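Local coordinates for protein C alpha-dehydrogenase (Sphingobium sp. SYK-6, PDB 4YAC) that binds NADH as a short-chain dehydrogenase/reductase and, as a C alpha-dehydrogenase, probably oxidises alcohol groups in the bacterial breakdown of lignin beta-aryl ethers, at residues 98-101 with 102-105; 232-235 with 236-239. All coordinates share one frame; numbering follows the deposited sequence.

Interaction 1 (98-101 with 102-105) comes first along the chain, in the loop between strand 87-90 and helix 105-133. Interaction 2 (232-235 with 236-239) follows much later, within helix 231-243. Their centres lie about 34 Å apart and their nearest atoms about 22 Å, so they do not touch. Both belong to the same Rossmann-type nucleotide-binding fold, built round a parallel sheet, but serve different parts of it. Interaction 1 shapes a surface turn that meets the second subunit, about 25 Å from the centre of the chain. Interaction 2 is nearer that centre, in a helix packed on helix 17-28 and strand 180-185, where the L234 side chain comes close to the NADH-binding residue V18.

Interaction 1: residues 98-101 with 102-105; sequences GPIE and KATF
From P99 to A103 the backbone winds into a short 3-10 turn, with two successive i to i+3 hydrogen bonds: K102 N to P99 O at 3.0 Å and A103 N to I100 O at 3.2 Å. Both donors sit well above the carbonyl planes, 55° out for P99 and 71° out for I100, as the tight coil brings each N-H over its acceptor. P99 suits the start of such a turn, since its ring fixes phi and it need not donate an N-H. The K102 side chain bends at chi2 (-52°), which folds its stem back along the carbonyl of E101, with CD 3.9 Å from E101 O and CG grazing P99 CB at 4.2 Å. NZ ends 5.7 Å from E101 OE2, too far for a contact. OE2 of E101 instead hydrogen-bonds to Y178 OH of the second subunit. I100 CD1 approaches A103 CB at 4.2 Å. The small methyl fits beside the isoleucine, and both residues also rest on W108 of the following helix, while I100 packs on M175 of the second subunit. A water donates to E101 O and A103 O, bridging two carbonyls as the chain leaves the turn. T104 then occupies the N-cap position, its OG1 hydrogen-bonded to D107 N; a threonine hydroxyl is well suited to receive an N-H at a helix start. Overall this is a 3-10 turn leading into a side-chain-capped helix, placed where the loop after strand 87-90 of the short-chain dehydrogenase fold meets the partner subunit.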
ATOM      1  N   GLY A  98      17.274   5.905  -0.546  1.00 31.27           N
ATOM      2  CA  GLY A  98      18.170   6.342   0.506  1.00 31.38           C
ATOM      3  C   GLY A  98      17.717   5.791   1.842  1.00 30.73           C
ATOM      4  O   GLY A  98      16.595   5.306   1.958  1.00 35.84           O
ATOM      5  N   PRO A  99      18.588   5.858   2.860  1.00 29.13           N
ATOM      6  CA  PRO A  99      18.200   5.401   4.200  1.00 31.81           C
ATOM      7  C   PRO A  99      16.936   6.107   4.651  1.00 36.63           C
ATOM      8  O   PRO A  99      16.845   7.321   4.477  1.00 34.70           O
ATOM      9  CB  PRO A  99      19.388   5.799   5.079  1.00 31.07           C
ATOM     10  CG  PRO A  99      20.522   6.009   4.139  1.00 39.25           C
ATOM     11  CD  PRO A  99      19.932   6.458   2.845  1.00 33.18           C
ATOM     12  N   ILE A 100      15.977   5.378   5.206  1.00 30.47           N
ATOM     13  CA  ILE A 100      14.690   5.983   5.519  1.00 30.67           C
ATOM     14  C   ILE A 100      14.844   7.074   6.576  1.00 32.55           C
ATOM     15  O   ILE A 100      14.077   8.033   6.590  1.00 34.27           O
ATOM     16  CB  ILE A 100      13.659   4.932   6.000  1.00 29.67           C
ATOM     17  CG1 ILE A 100      12.269   5.560   6.163  1.00 34.23           C
ATOM     18  CG2 ILE A 100      14.090   4.304   7.313  1.00 30.56           C
ATOM     19  CD1 ILE A 100      11.734   6.251   4.925  1.00 53.52           C
ATOM     20  N   GLU A 101      15.847   6.949   7.441  1.00 32.57           N
ATOM     21  CA  GLU A 101      16.024   7.923   8.512  1.00 35.48           C
ATOM     22  C   GLU A 101      16.590   9.250   7.998  1.00 33.60           C
ATOM     23  O   GLU A 101      16.598  10.242   8.727  1.00 36.15           O
ATOM     24  CB  GLU A 101      16.926   7.358   9.616  1.00 39.93           C
ATOM     25  CG  GLU A 101      18.404   7.191   9.248  1.00 42.89           C
ATOM     26  CD  GLU A 101      18.739   5.817   8.696  1.00 43.41           C
ATOM     27  OE1 GLU A 101      17.811   5.072   8.316  1.00 38.59           O
ATOM     28  OE2 GLU A 101      19.942   5.482   8.648  1.00 44.95           O
ATOM     29  N   LYS A 102      17.068   9.261   6.757  1.00 32.98           N
ATOM     30  CA  LYS A 102      17.597  10.482   6.140  1.00 37.71           C
ATOM     31  C   LYS A 102      16.617  11.103   5.144  1.00 33.04           C
ATOM     32  O   LYS A 102      16.916  12.130   4.538  1.00 52.65           O
ATOM     33  CB  LYS A 102      18.925  10.205   5.426  1.00 38.47           C
ATOM     34  CG  LYS A 102      20.069   9.759   6.338  1.00 48.37           C
ATOM     35  CD  LYS A 102      20.278  10.697   7.521  1.00 56.84           C
ATOM     36  CE  LYS A 102      21.448  10.247   8.382  1.00 67.05           C
ATOM     37  NZ  LYS A 102      21.433  10.896   9.722  1.00 67.49           N
ATOM     38  N   ALA A 103      15.452  10.484   4.978  1.00 31.41           N
ATOM     39  CA  ALA A 103      14.446  11.005   4.057  1.00 32.75           C
ATOM     40  C   ALA A 103      13.905  12.335   4.566  1.00 34.00           C
ATOM     41  O   ALA A 103      13.726  12.516   5.772  1.00 38.50           O
ATOM     42  CB  ALA A 103      13.316  10.003   3.882  1.00 33.86           C
ATOM     43  N   THR A 104      13.667  13.270   3.647  1.00 31.69           N
ATOM     44  CA  THR A 104      13.066  14.555   3.991  1.00 31.99           C
ATOM     45  C   THR A 104      11.579  14.502   3.694  1.00 31.75           C
ATOM     46  O   THR A 104      11.113  13.605   2.995  1.00 27.09           O
ATOM     47  CB  THR A 104      13.702  15.729   3.213  1.00 29.52           C
ATOM     48  OG1 THR A 104      13.341  15.652   1.828  1.00 32.68           O
ATOM     49  CG2 THR A 104      15.218  15.713   3.353  1.00 36.18           C
ATOM     50  N   PHE A 105      10.827  15.454   4.232  1.00 30.12           N
ATOM     51  CA  PHE A 105       9.407  15.525   3.924  1.00 25.14           C
ATOM     52  C   PHE A 105       9.223  15.869   2.445  1.00 24.96           C
ATOM     53  O   PHE A 105       8.257  15.434   1.824  1.00 29.16           O
ATOM     54  CB  PHE A 105       8.693  16.544   4.818  1.00 27.92           C
ATOM     55  CG  PHE A 105       8.401  16.035   6.206  1.00 25.75           C
ATOM     56  CD1 PHE A 105       7.650  14.887   6.397  1.00 26.88           C
ATOM     57  CD2 PHE A 105       8.861  16.717   7.322  1.00 29.85           C
ATOM     58  CE1 PHE A 105       7.374  14.423   7.666  1.00 30.77           C
ATOM     59  CE2 PHE A 105       8.583  16.256   8.593  1.00 30.83           C
ATOM     60  CZ  PHE A 105       7.840  15.108   8.765  1.00 30.28           C
TER
HETATM   61  O   HOH W   1      14.967  12.814   8.412  1.00 46.85           O

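Interaction 2: residues 232-235 with 236-239; sequences VDLG and RVVL
R236 reaches back along its own helix to V232, four residues earlier, and the two side chains run next to each other in the same direction. The arginine CG leaves beside the backbone N (chi1 -71°), and from there to NE the chain is extended, carrying the guanidinium over the valine. CG1 of V232 lies 3.5 Å from R236 NH1, over one face of the flat group and offset toward its rim. Valine offers that face a compact methyl, and arginine combines a long aliphatic stem with a charged end. At the edge, near the guanidinium plane, comes D233 OD1, whose salt bridge to R236 NH1 is long at 3.8 Å; the carboxylate and guanidinium planes are turned 34° apart. The firmer partner is E29, which forms a salt bridge with R236 NE. With two carboxylates near it, the positive charge is probably stabilised.

G235 is buried and, with no side chain to place there, takes part through its backbone alone: its carbonyl accepts from L239 N at 2.9 Å, with an N-H...O angle of 160°. Further rungs of the alpha-helical i to i+4 ladder run from R236 N to V232 O (3.0 Å) and from V238 N to L234 O (3.1 Å). This is helix 231-243 of the Rossmann-type fold, seated on helix 17-28, where V25 meets V232, R236 and L239. V237 packs on Y273 of the second subunit, and its CB meets L234 CD2 at 4.2 Å. The apolar branches of L234 suit a buried place against L185 of strand 180-185 and next to the NADH-binding V18, its side chain about 9 Å from the bound NADH.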
ATOM      1  N   VAL A 232       9.519  -2.236 -25.011  1.00 44.94           N
ATOM      2  CA  VAL A 232       8.602  -2.734 -26.023  1.00 47.67           C
ATOM      3  C   VAL A 232       8.149  -4.141 -25.642  1.00 46.55           C
ATOM      4  O   VAL A 232       6.967  -4.462 -25.749  1.00 38.30           O
ATOM      5  CB  VAL A 232       9.246  -2.717 -27.426  1.00 49.93           C
ATOM      6  CG1 VAL A 232       8.475  -3.599 -28.403  1.00 50.16           C
ATOM      7  CG2 VAL A 232       9.313  -1.283 -27.942  1.00 42.17           C
ATOM      8  N   ASP A 233       9.080  -4.968 -25.175  1.00 43.69           N
ATOM      9  CA  ASP A 233       8.739  -6.318 -24.735  1.00 41.17           C
ATOM     10  C   ASP A 233       7.723  -6.280 -23.595  1.00 43.53           C
ATOM     11  O   ASP A 233       6.733  -7.010 -23.616  1.00 40.00           O
ATOM     12  CB  ASP A 233       9.988  -7.086 -24.291  1.00 41.12           C
ATOM     13  CG  ASP A 233      10.883  -7.479 -25.455  1.00 63.48           C
ATOM     14  OD1 ASP A 233      10.438  -7.383 -26.617  1.00 66.92           O
ATOM     15  OD2 ASP A 233      12.032  -7.897 -25.203  1.00 79.61           O
ATOM     16  N   LEU A 234       7.965  -5.431 -22.602  1.00 36.03           N
ATOM     17  CA  LEU A 234       7.030  -5.303 -21.488  1.00 30.88           C
ATOM     18  C   LEU A 234       5.715  -4.709 -21.972  1.00 35.57           C
ATOM     19  O   LEU A 234       4.656  -4.980 -21.409  1.00 36.16           O
ATOM     20  CB  LEU A 234       7.614  -4.428 -20.370  1.00 36.67           C
ATOM     21  CG  LEU A 234       7.767  -4.973 -18.939  1.00 50.61           C
ATOM     22  CD1 LEU A 234       7.567  -3.841 -17.946  1.00 40.97           C
ATOM     23  CD2 LEU A 234       6.835  -6.127 -18.589  1.00 49.66           C
ATOM     24  N   GLY A 235       5.788  -3.895 -23.020  1.00 40.75           N
ATOM     25  CA  GLY A 235       4.594  -3.331 -23.622  1.00 36.70           C
ATOM     26  C   GLY A 235       3.707  -4.419 -24.200  1.00 38.33           C
ATOM     27  O   GLY A 235       2.482  -4.335 -24.136  1.00 33.86           O
ATOM     28  N   ARG A 236       4.326  -5.451 -24.761  1.00 37.81           N
ATOM     29  CA  ARG A 236       3.574  -6.556 -25.336  1.00 34.74           C
ATOM     30  C   ARG A 236       2.948  -7.429 -24.254  1.00 44.42           C
ATOM     31  O   ARG A 236       1.864  -7.978 -24.447  1.00 37.99           O
ATOM     32  CB  ARG A 236       4.476  -7.389 -26.249  1.00 38.44           C
ATOM     33  CG  ARG A 236       4.825  -6.655 -27.523  1.00 49.19           C
ATOM     34  CD  ARG A 236       5.857  -7.379 -28.358  1.00 55.15           C
ATOM     35  NE  ARG A 236       6.016  -6.713 -29.650  1.00 54.10           N
ATOM     36  CZ  ARG A 236       7.175  -6.477 -30.257  1.00 59.23           C
ATOM     37  NH1 ARG A 236       8.326  -6.850 -29.712  1.00 64.05           N
ATOM     38  NH2 ARG A 236       7.178  -5.859 -31.431  1.00 67.78           N
ATOM     39  N   VAL A 237       3.627  -7.556 -23.118  1.00 57.13           N
ATOM     40  CA  VAL A 237       3.061  -8.255 -21.969  1.00 50.07           C
ATOM     41  C   VAL A 237       1.786  -7.544 -21.537  1.00 39.35           C
ATOM     42  O   VAL A 237       0.779  -8.180 -21.225  1.00 37.32           O
ATOM     43  CB  VAL A 237       4.057  -8.318 -20.784  1.00 46.70           C
ATOM     44  CG1 VAL A 237       3.388  -8.891 -19.531  1.00 44.86           C
ATOM     45  CG2 VAL A 237       5.275  -9.141 -21.158  1.00 45.71           C
ATOM     46  N   VAL A 238       1.842  -6.218 -21.526  1.00 34.09           N
ATOM     47  CA  VAL A 238       0.697  -5.406 -21.140  1.00 31.53           C
ATOM     48  C   VAL A 238      -0.437  -5.592 -22.129  1.00 36.48           C
ATOM     49  O   VAL A 238      -1.582  -5.812 -21.738  1.00 37.30           O
ATOM     50  CB  VAL A 238       1.069  -3.914 -21.056  1.00 32.04           C
ATOM     51  CG1 VAL A 238      -0.179  -3.031 -21.063  1.00 36.75           C
ATOM     52  CG2 VAL A 238       1.887  -3.659 -19.813  1.00 38.29           C
ATOM     53  N   LEU A 239      -0.109  -5.489 -23.413  1.00 42.17           N
ATOM     54  CA  LEU A 239      -1.106  -5.623 -24.465  1.00 44.86           C
ATOM     55  C   LEU A 239      -1.868  -6.926 -24.297  1.00 42.83           C
ATOM     56  O   LEU A 239      -3.093  -6.965 -24.376  1.00 44.98           O
ATOM     57  CB  LEU A 239      -0.446  -5.573 -25.843  1.00 41.27           C
ATOM     58  CG  LEU A 239      -1.382  -5.814 -27.031  1.00 39.15           C
ATOM     59  CD1 LEU A 239      -2.511  -4.794 -27.052  1.00 36.64           C
ATOM     60  CD2 LEU A 239      -0.598  -5.774 -28.328  1.00 41.75           C
TER